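Local coordinates for protein geranyltranstransferase (Staphylococcus aureus, PDB 1RTR) that probably catalyses the condensation of isopentenyl diphosphate with allylic diphosphates to make farnesyl diphosphate, a precursor in isoprenoid biosynthesis, at residues 189-194 / 198-203; 204-209 / 283-288; 267-272 / 276-281. All blocks are in the same frame, centred on the assembly; numbering follows the deposited sequence.

Contact 1 of 3, residues 189-194 / 198-203; sequences AADIAN and TTKEHL. Unlike the reference sequence in segment 198-203: T198 (reference Ala).
A190 and D191 meet K200 and L203 where helix 179-193 ends and helix 197-227 sets off in nearly the reverse direction. The CB of A190 rests against two partners, 4.1 Å from K200 CG and, at the same 4.1 Å, from L203 CD1. The lysine starts with CG beside its own backbone N (chi1 -83°), and this rotamer, with the chain fully extended beyond CG, carries it past the A190 methyl and brings NZ to 3.3 Å from D191 OD1. This is a salt bridge, but the hydrogen bond within it is weak, and the two side chains cross at about a right angle. The segment axes stand 10.7 Å apart at 162°, the antiparallel arrangement of an alpha-alpha hairpin, within the all-alpha polyprenyl synthetase fold. The turn begins with a Schellman motif: N194, with positive phi, is its C-prime residue, and V195 N bonds back to A190 O. Further out, D191 OD2 makes a salt bridge with R140, the stronger partner of this carboxylate, so one buried acid faces two basic groups, which would probably favour its charged form. M187, one turn back on helix 179-193, touches both K200 and L203.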
loop_
_atom_site.group_PDB
_atom_site.type_symbol
_atom_site.label_atom_id
_atom_site.label_comp_id
_atom_site.label_asym_id
_atom_site.label_seq_id
_atom_site.Cartn_x
_atom_site.Cartn_y
_atom_site.Cartn_z
ATOM N N ALA A 189 -10.769 -0.897 -16.102
ATOM C CA ALA A 189 -10.867 -1.257 -17.519
ATOM C C ALA A 189 -11.590 -0.168 -18.304
ATOM O O ALA A 189 -11.131 0.276 -19.364
ATOM C CB ALA A 189 -11.537 -2.622 -17.707
ATOM N N ALA A 190 -12.708 0.296 -17.773
ATOM C CA ALA A 190 -13.464 1.334 -18.456
ATOM C C ALA A 190 -12.590 2.552 -18.684
ATOM O O ALA A 190 -12.721 3.244 -19.711
ATOM C CB ALA A 190 -14.683 1.697 -17.656
ATOM N N ASP A 191 -11.700 2.803 -17.720
ATOM C CA ASP A 191 -10.758 3.931 -17.778
ATOM C C ASP A 191 -9.632 3.733 -18.802
ATOM O O ASP A 191 -9.259 4.667 -19.524
ATOM C CB ASP A 191 -10.187 4.224 -16.384
ATOM C CG ASP A 191 -11.086 5.141 -15.565
ATOM O OD1 ASP A 191 -12.025 5.730 -16.148
ATOM O OD2 ASP A 191 -10.943 5.335 -14.335
ATOM N N ILE A 192 -9.089 2.516 -18.865
ATOM C CA ILE A 192 -8.094 2.203 -19.879
ATOM C C ILE A 192 -8.731 2.288 -21.270
ATOM O O ILE A 192 -8.119 2.828 -22.203
ATOM C CB ILE A 192 -7.477 0.833 -19.622
ATOM C CG1 ILE A 192 -6.608 0.879 -18.364
ATOM C CG2 ILE A 192 -6.685 0.361 -20.852
ATOM C CD1 ILE A 192 -6.541 -0.434 -17.616
ATOM N N ALA A 193 -9.965 1.792 -21.399
ATOM C CA ALA A 193 -10.688 1.825 -22.675
ATOM C C ALA A 193 -11.128 3.230 -23.069
ATOM O O ALA A 193 -11.424 3.495 -24.232
ATOM C CB ALA A 193 -11.878 0.893 -22.638
ATOM N N ASN A 194 -11.183 4.137 -22.099
ATOM C CA ASN A 194 -11.621 5.505 -22.374
ATOM C C ASN A 194 -13.055 5.573 -22.913
ATOM O O ASN A 194 -13.363 6.375 -23.792
ATOM C CB ASN A 194 -10.641 6.194 -23.332
ATOM C CG ASN A 194 -10.904 7.671 -23.473
ATOM O OD1 ASN A 194 -10.790 8.226 -24.568
ATOM N ND2 ASN A 194 -11.280 8.319 -22.372
ATOM N N THR A 198 -21.759 7.620 -19.859
ATOM C CA THR A 198 -22.956 6.813 -19.664
ATOM C C THR A 198 -22.706 5.315 -19.736
ATOM O O THR A 198 -23.368 4.571 -19.012
ATOM C CB THR A 198 -24.223 7.323 -20.489
ATOM O OG1 THR A 198 -24.862 6.238 -21.173
ATOM C CG2 THR A 198 -23.856 8.325 -21.586
ATOM N N THR A 199 -21.747 4.866 -20.559
ATOM C CA THR A 199 -21.282 3.456 -20.493
ATOM C C THR A 199 -20.606 3.143 -19.153
ATOM O O THR A 199 -20.774 2.052 -18.603
ATOM C CB THR A 199 -20.317 3.091 -21.663
ATOM O OG1 THR A 199 -20.971 3.304 -22.920
ATOM C CG2 THR A 199 -20.010 1.581 -21.685
ATOM N N LYS A 200 -19.831 4.098 -18.646
ATOM C CA LYS A 200 -19.221 3.987 -17.323
ATOM C C LYS A 200 -20.264 3.788 -16.218
ATOM O O LYS A 200 -20.108 2.913 -15.360
ATOM C CB LYS A 200 -18.344 5.201 -17.021
ATOM C CG LYS A 200 -16.946 5.121 -17.600
ATOM C CD LYS A 200 -16.169 6.394 -17.298
ATOM C CE LYS A 200 -14.866 6.445 -18.075
ATOM N NZ LYS A 200 -14.092 7.681 -17.762
ATOM N N GLU A 201 -21.334 4.579 -16.263
ATOM C CA GLU A 201 -22.438 4.448 -15.309
ATOM C C GLU A 201 -23.017 3.050 -15.272
ATOM O O GLU A 201 -23.279 2.520 -14.199
ATOM C CB GLU A 201 -23.563 5.433 -15.623
ATOM C CG GLU A 201 -24.818 5.221 -14.770
ATOM C CD GLU A 201 -25.828 4.232 -15.361
ATOM O OE1 GLU A 201 -26.189 4.384 -16.558
ATOM O OE2 GLU A 201 -26.272 3.306 -14.620
ATOM N N HIS A 202 -23.255 2.463 -16.434
ATOM C CA HIS A 202 -23.858 1.140 -16.483
ATOM C C HIS A 202 -22.891 0.081 -16.022
ATOM O O HIS A 202 -23.292 -0.922 -15.419
ATOM C CB HIS A 202 -24.362 0.814 -17.896
ATOM C CG HIS A 202 -25.469 1.710 -18.361
ATOM N ND1 HIS A 202 -25.279 2.706 -19.295
ATOM C CD2 HIS A 202 -26.777 1.766 -18.013
ATOM C CE1 HIS A 202 -26.422 3.335 -19.507
ATOM N NE2 HIS A 202 -27.346 2.786 -18.738
ATOM N N LEU A 203 -21.610 0.288 -16.299
ATOM C CA LEU A 203 -20.606 -0.699 -15.909
ATOM C C LEU A 203 -20.442 -0.685 -14.404
ATOM O O LEU A 203 -20.265 -1.731 -13.777
ATOM C CB LEU A 203 -19.283 -0.436 -16.626
ATOM C CG LEU A 203 -19.260 -0.894 -18.090
ATOM C CD1 LEU A 203 -18.158 -0.183 -18.860
ATOM C CD2 LEU A 203 -19.113 -2.416 -18.175
#

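Contact 2 of 3, residues 204-209 / 283-288; sequences ESYSYH and EIVDLF
This is a small, buried apolar contact in which one aromatic side chain, Y206, reaches from the first third of helix 197-227 to the C-terminal helix 279-289, where it meets I284 and V285. The two segments bury 102 Å² together, and one tyrosine ring supplies about half of it. V285 does most of the touching: its CG2 methyl lies 3.5 Å from Y206 CE2, at the ring edge and near the ring plane, not over a face. The same methyl is 4.0 Å from Y206 OH, so it sits alongside the outer end of the ring. With V285 CG1 anti to the backbone N (chi1 177°), CG2 is the branch left to meet the tyrosine, and the two side chains approach at a slant. I284 approaches from another direction, its CG2 at 4.0 Å from Y206 OH and its side chain at about a right angle to the tyrosine. The ring reaches this far because Y206 CG stands anti to the backbone N (chi1 160°), which carries the aromatic group away from its helix. Y206 thus bridges helices 197-227 and 279-289 within the all-alpha polyprenyl synthetase fold, with helix 245-270 covering one flank: L269 touches Y206, and V266 touches V285. I284 also packs on L49 and L52 of helix 45-56, while L210 and M213, further along helix 197-227, touch I284 and V285 respectively. The phenol is not left with hydrocarbon alone, since Y206 OH hydrogen-bonds to the carbonyl oxygen of L281, three residues before I284, which helps fix where the hydroxyl end of the ring lies.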
loop_
_atom_site.group_PDB
_atom_site.type_symbol
_atom_site.label_atom_id
_atom_site.label_comp_id
_atom_site.label_asym_id
_atom_site.label_seq_id
_atom_site.Cartn_x
_atom_site.Cartn_y
_atom_site.Cartn_z
ATOM N N GLU A 204 -20.546 0.516 -13.839
ATOM C CA GLU A 204 -20.554 0.721 -12.392
ATOM C C GLU A 204 -21.652 -0.058 -11.666
ATOM O O GLU A 204 -21.334 -0.938 -10.853
ATOM C CB GLU A 204 -20.653 2.206 -12.063
ATOM C CG GLU A 204 -19.355 2.823 -11.605
ATOM C CD GLU A 204 -19.410 3.302 -10.168
ATOM O OE1 GLU A 204 -19.650 2.434 -9.274
ATOM O OE2 GLU A 204 -19.211 4.542 -9.947
ATOM N N SER A 205 -22.924 0.240 -11.958
ATOM C CA SER A 205 -24.022 -0.541 -11.369
ATOM C C SER A 205 -23.828 -2.010 -11.619
ATOM O O SER A 205 -24.002 -2.830 -10.707
ATOM C CB SER A 205 -25.400 -0.146 -11.898
ATOM O OG SER A 205 -25.534 1.248 -11.986
ATOM N N TYR A 206 -23.464 -2.356 -12.849
ATOM C CA TYR A 206 -23.233 -3.755 -13.149
ATOM C C TYR A 206 -22.274 -4.328 -12.124
ATOM O O TYR A 206 -22.561 -5.370 -11.531
ATOM C CB TYR A 206 -22.711 -3.956 -14.577
ATOM C CG TYR A 206 -22.004 -5.290 -14.776
ATOM C CD1 TYR A 206 -20.614 -5.393 -14.660
ATOM C CD2 TYR A 206 -22.726 -6.446 -15.051
ATOM C CE1 TYR A 206 -19.964 -6.622 -14.840
ATOM C CE2 TYR A 206 -22.089 -7.674 -15.224
ATOM C CZ TYR A 206 -20.713 -7.751 -15.128
ATOM O OH TYR A 206 -20.093 -8.960 -15.296
ATOM N N SER A 207 -21.148 -3.645 -11.890
ATOM C CA SER A 207 -20.107 -4.176 -10.996
ATOM C C SER A 207 -20.566 -4.269 -9.552
ATOM O O SER A 207 -20.255 -5.242 -8.854
ATOM C CB SER A 207 -18.815 -3.360 -11.098
ATOM O OG SER A 207 -18.911 -2.163 -10.348
ATOM N N TYR A 208 -21.317 -3.260 -9.110
ATOM C CA TYR A 208 -21.906 -3.286 -7.774
ATOM C C TYR A 208 -22.805 -4.505 -7.562
ATOM O O TYR A 208 -22.634 -5.242 -6.583
ATOM C CB TYR A 208 -22.688 -2.002 -7.477
ATOM C CG TYR A 208 -23.552 -2.142 -6.249
ATOM C CD1 TYR A 208 -24.923 -2.414 -6.364
ATOM C CD2 TYR A 208 -23.003 -2.027 -4.970
ATOM C CE1 TYR A 208 -25.726 -2.549 -5.237
ATOM C CE2 TYR A 208 -23.797 -2.171 -3.828
ATOM C CZ TYR A 208 -25.160 -2.430 -3.972
ATOM O OH TYR A 208 -25.958 -2.571 -2.863
ATOM N N HIS A 209 -23.747 -4.727 -8.478
ATOM C CA HIS A 209 -24.677 -5.861 -8.349
ATOM C C HIS A 209 -23.961 -7.187 -8.466
ATOM O O HIS A 209 -24.225 -8.120 -7.689
ATOM C CB HIS A 209 -25.829 -5.763 -9.358
ATOM C CG HIS A 209 -26.747 -4.617 -9.090
ATOM N ND1 HIS A 209 -27.504 -4.528 -7.940
ATOM C CD2 HIS A 209 -26.995 -3.489 -9.794
ATOM C CE1 HIS A 209 -28.192 -3.399 -7.957
ATOM N NE2 HIS A 209 -27.903 -2.749 -9.072
ATOM N N GLU A 283 -21.655 -13.697 -19.104
ATOM C CA GLU A 283 -21.208 -15.037 -18.729
ATOM C C GLU A 283 -20.705 -15.103 -17.284
ATOM O O GLU A 283 -20.906 -16.111 -16.607
ATOM C CB GLU A 283 -20.129 -15.533 -19.688
ATOM C CG GLU A 283 -20.375 -16.914 -20.283
ATOM C CD GLU A 283 -19.702 -17.079 -21.639
ATOM O OE1 GLU A 283 -20.414 -17.351 -22.642
ATOM O OE2 GLU A 283 -18.454 -16.924 -21.702
ATOM N N ILE A 284 -20.049 -14.035 -16.820
ATOM C CA ILE A 284 -19.565 -13.971 -15.437
ATOM C C ILE A 284 -20.729 -13.869 -14.448
ATOM O O ILE A 284 -20.701 -14.512 -13.396
ATOM C CB ILE A 284 -18.523 -12.826 -15.244
ATOM C CG1 ILE A 284 -17.128 -13.316 -15.618
ATOM C CG2 ILE A 284 -18.492 -12.299 -13.795
ATOM C CD1 ILE A 284 -16.377 -12.331 -16.465
ATOM N N VAL A 285 -21.745 -13.080 -14.799
ATOM C CA VAL A 285 -22.986 -13.013 -14.025
ATOM C C VAL A 285 -23.548 -14.410 -13.785
ATOM O O VAL A 285 -23.923 -14.745 -12.659
ATOM C CB VAL A 285 -24.081 -12.176 -14.721
ATOM C CG1 VAL A 285 -25.380 -12.210 -13.910
ATOM C CG2 VAL A 285 -23.628 -10.749 -14.925
ATOM N N ASP A 286 -23.586 -15.223 -14.840
ATOM C CA ASP A 286 -24.147 -16.567 -14.730
ATOM C C ASP A 286 -23.284 -17.525 -13.913
ATOM O O ASP A 286 -23.803 -18.441 -13.278
ATOM C CB ASP A 286 -24.524 -17.143 -16.108
ATOM C CG ASP A 286 -25.909 -16.661 -16.591
ATOM O OD1 ASP A 286 -26.113 -16.612 -17.821
ATOM O OD2 ASP A 286 -26.851 -16.309 -15.828
ATOM N N LEU A 287 -21.975 -17.296 -13.905
ATOM C CA LEU A 287 -21.067 -18.090 -13.073
ATOM C C LEU A 287 -21.252 -17.759 -11.589
ATOM O O LEU A 287 -21.226 -18.648 -10.739
ATOM C CB LEU A 287 -19.605 -17.908 -13.510
ATOM C CG LEU A 287 -18.888 -19.230 -13.828
ATOM C CD1 LEU A 287 -18.410 -19.317 -15.290
ATOM C CD2 LEU A 287 -17.741 -19.490 -12.855
ATOM N N PHE A 288 -21.454 -16.477 -11.297
ATOM C CA PHE A 288 -21.758 -16.010 -9.945
ATOM C C PHE A 288 -23.140 -16.510 -9.508
ATOM O O PHE A 288 -23.368 -16.767 -8.324
ATOM C CB PHE A 288 -21.741 -14.473 -9.892
ATOM C CG PHE A 288 -20.372 -13.863 -9.690
ATOM C CD1 PHE A 288 -20.229 -12.711 -8.915
ATOM C CD2 PHE A 288 -19.232 -14.414 -10.284
ATOM C CE1 PHE A 288 -18.973 -12.124 -8.723
ATOM C CE2 PHE A 288 -17.979 -13.836 -10.101
ATOM C CZ PHE A 288 -17.848 -12.685 -9.317
#

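Contact 3 of 3, residues 267-272 / 276-281; sequences DELTQI and FNTKHL
L269 and L281 make the close-packed part of this contact. L269 CD2 lies 3.7 Å from L281 CB, and L269 CD1 is 3.8 Å from the same atom, so the fork of one leucine straddles the first carbon of the other. I272 continues the apolar strip: its CG2 approaches F276 CD2 to 3.7 Å at the edge of the ring and near its plane, the side chains crossing at about a right angle. T278 fits between these two pairs with its CG2 4.2 Å from I272 CG2. These residues bracket the loop that joins helix 245-270 to the C-terminal helix 279-289, with T278 at the N-cap position but making no capping bond through its side chain. The other side is looser, with one water bridging. A chi1 of 63° sets T278 OG1 between the backbone N and the carbonyl carbon, where it meets the water at 3.1 Å; that water donates to L269 O at 2.9 Å. The direct contacts between the two segments are therefore apolar, and the polar link runs through one water.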
loop_
_atom_site.group_PDB
_atom_site.type_symbol
_atom_site.label_atom_id
_atom_site.label_comp_id
_atom_site.label_asym_id
_atom_site.label_seq_id
_atom_site.Cartn_x
_atom_site.Cartn_y
_atom_site.Cartn_z
ATOM N N ASP A 267 -29.749 -6.669 -16.305
ATOM C CA ASP A 267 -30.449 -5.481 -16.778
ATOM C C ASP A 267 -29.426 -4.484 -17.277
ATOM O O ASP A 267 -29.499 -4.043 -18.409
ATOM C CB ASP A 267 -31.293 -4.867 -15.654
ATOM C CG ASP A 267 -32.400 -3.964 -16.169
ATOM O OD1 ASP A 267 -33.068 -3.297 -15.346
ATOM O OD2 ASP A 267 -32.684 -3.862 -17.376
ATOM N N GLU A 268 -28.444 -4.176 -16.432
ATOM C CA GLU A 268 -27.451 -3.124 -16.702
ATOM C C GLU A 268 -26.623 -3.343 -17.976
ATOM O O GLU A 268 -26.353 -2.401 -18.724
ATOM C CB GLU A 268 -26.542 -2.920 -15.482
ATOM C CG GLU A 268 -27.144 -2.024 -14.408
ATOM C CD GLU A 268 -27.465 -0.617 -14.899
ATOM O OE1 GLU A 268 -28.131 0.150 -14.150
ATOM O OE2 GLU A 268 -27.049 -0.275 -16.037
ATOM N N LEU A 269 -26.244 -4.593 -18.211
ATOM C CA LEU A 269 -25.600 -4.983 -19.455
ATOM C C LEU A 269 -26.440 -4.667 -20.694
ATOM O O LEU A 269 -25.902 -4.128 -21.667
ATOM C CB LEU A 269 -25.204 -6.460 -19.418
ATOM C CG LEU A 269 -24.129 -6.816 -18.385
ATOM C CD1 LEU A 269 -23.839 -8.298 -18.406
ATOM C CD2 LEU A 269 -22.842 -6.008 -18.580
ATOM N N THR A 270 -27.747 -4.962 -20.663
ATOM C CA THR A 270 -28.621 -4.670 -21.815
ATOM C C THR A 270 -28.755 -3.178 -22.114
ATOM O O THR A 270 -29.265 -2.796 -23.168
ATOM C CB THR A 270 -30.048 -5.311 -21.695
ATOM O OG1 THR A 270 -30.868 -4.520 -20.822
ATOM C CG2 THR A 270 -30.019 -6.706 -21.053
ATOM N N GLN A 271 -28.304 -2.329 -21.199
ATOM C CA GLN A 271 -28.338 -0.891 -21.449
ATOM C C GLN A 271 -27.028 -0.346 -22.020
ATOM O O GLN A 271 -26.943 0.836 -22.379
ATOM C CB GLN A 271 -28.759 -0.128 -20.185
ATOM C CG GLN A 271 -30.239 0.259 -20.143
ATOM C CD GLN A 271 -31.164 -0.871 -20.595
ATOM O OE1 GLN A 271 -31.273 -1.901 -19.918
ATOM N NE2 GLN A 271 -31.817 -0.688 -21.743
ATOM N N ILE A 272 -26.008 -1.200 -22.107
ATOM C CA ILE A 272 -24.734 -0.791 -22.695
ATOM C C ILE A 272 -24.896 -0.714 -24.215
ATOM O O ILE A 272 -25.455 -1.631 -24.826
ATOM C CB ILE A 272 -23.590 -1.738 -22.267
ATOM C CG1 ILE A 272 -23.070 -1.331 -20.884
ATOM C CG2 ILE A 272 -22.443 -1.708 -23.275
ATOM C CD1 ILE A 272 -22.485 -2.461 -20.077
ATOM N N PHE A 276 -20.526 -2.437 -28.069
ATOM C CA PHE A 276 -19.844 -3.309 -27.110
ATOM C C PHE A 276 -20.611 -4.615 -26.953
ATOM O O PHE A 276 -21.806 -4.606 -26.688
ATOM C CB PHE A 276 -19.662 -2.633 -25.736
ATOM C CG PHE A 276 -19.047 -1.263 -25.801
ATOM C CD1 PHE A 276 -17.750 -1.081 -26.291
ATOM C CD2 PHE A 276 -19.759 -0.152 -25.375
ATOM C CE1 PHE A 276 -17.172 0.196 -26.361
ATOM C CE2 PHE A 276 -19.198 1.125 -25.437
ATOM C CZ PHE A 276 -17.892 1.298 -25.934
ATOM N N ASN A 277 -19.902 -5.726 -27.119
ATOM C CA ASN A 277 -20.437 -7.071 -26.947
ATOM C C ASN A 277 -20.183 -7.594 -25.523
ATOM O O ASN A 277 -19.035 -7.835 -25.125
ATOM C CB ASN A 277 -19.790 -8.002 -27.979
ATOM C CG ASN A 277 -20.458 -9.360 -28.056
ATOM O OD1 ASN A 277 -21.037 -9.703 -29.077
ATOM N ND2 ASN A 277 -20.363 -10.152 -26.987
ATOM N N THR A 278 -21.260 -7.810 -24.775
ATOM C CA THR A 278 -21.168 -8.105 -23.349
ATOM C C THR A 278 -21.249 -9.586 -23.008
ATOM O O THR A 278 -21.329 -9.947 -21.834
ATOM C CB THR A 278 -22.262 -7.352 -22.587
ATOM O OG1 THR A 278 -23.545 -7.816 -23.028
ATOM C CG2 THR A 278 -22.266 -5.860 -22.955
ATOM N N LYS A 279 -21.211 -10.450 -24.016
ATOM C CA LYS A 279 -21.340 -11.887 -23.774
ATOM C C LYS A 279 -20.455 -12.361 -22.612
ATOM O O LYS A 279 -20.871 -13.217 -21.824
ATOM C CB LYS A 279 -21.147 -12.686 -25.086
ATOM C CG LYS A 279 -20.212 -13.920 -25.056
ATOM C CD LYS A 279 -19.188 -13.878 -26.222
ATOM C CE LYS A 279 -17.894 -13.094 -25.863
ATOM N NZ LYS A 279 -17.576 -11.951 -26.798
ATOM N N HIS A 280 -19.265 -11.771 -22.479
ATOM C CA HIS A 280 -18.312 -12.152 -21.426
ATOM C C HIS A 280 -18.770 -11.752 -20.023
ATOM O O HIS A 280 -18.737 -12.560 -19.085
ATOM C CB HIS A 280 -16.939 -11.533 -21.704
ATOM C CG HIS A 280 -16.113 -12.302 -22.688
ATOM N ND1 HIS A 280 -16.156 -13.679 -22.784
ATOM C CD2 HIS A 280 -15.228 -11.885 -23.625
ATOM C CE1 HIS A 280 -15.335 -14.075 -23.740
ATOM N NE2 HIS A 280 -14.761 -13.006 -24.266
ATOM N N LEU A 281 -19.164 -10.487 -19.895
ATOM C CA LEU A 281 -19.692 -9.953 -18.652
ATOM C C LEU A 281 -20.917 -10.774 -18.225
ATOM O O LEU A 281 -20.972 -11.288 -17.100
ATOM C CB LEU A 281 -20.040 -8.470 -18.826
ATOM C CG LEU A 281 -18.994 -7.371 -18.567
ATOM C CD1 LEU A 281 -17.550 -7.869 -18.534
ATOM C CD2 LEU A 281 -19.141 -6.262 -19.582
HETATM O O HOH W 1 -25.195 -5.481 -24.134
#

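In the fold
Following the chain from the N terminus, contact 1 comes first and closes the short turn between helices 179-193 and 197-227. The same helix goes on through 204-209, the first half of contact 2, whose other half is not reached until 283-288. Within that long excursion contact 3 closes the loop from helix 245-270 into helix 279-289, so contact 3 falls within the span of chain that contact 2 closes, while contact 1 precedes both. Contacts 2 and 3 have centres about 10 Å apart and share the C-terminal helix. Contact 1 meets contact 3 where H202 packs against E268 and Q271, and T199 against F276, bringing both connections together.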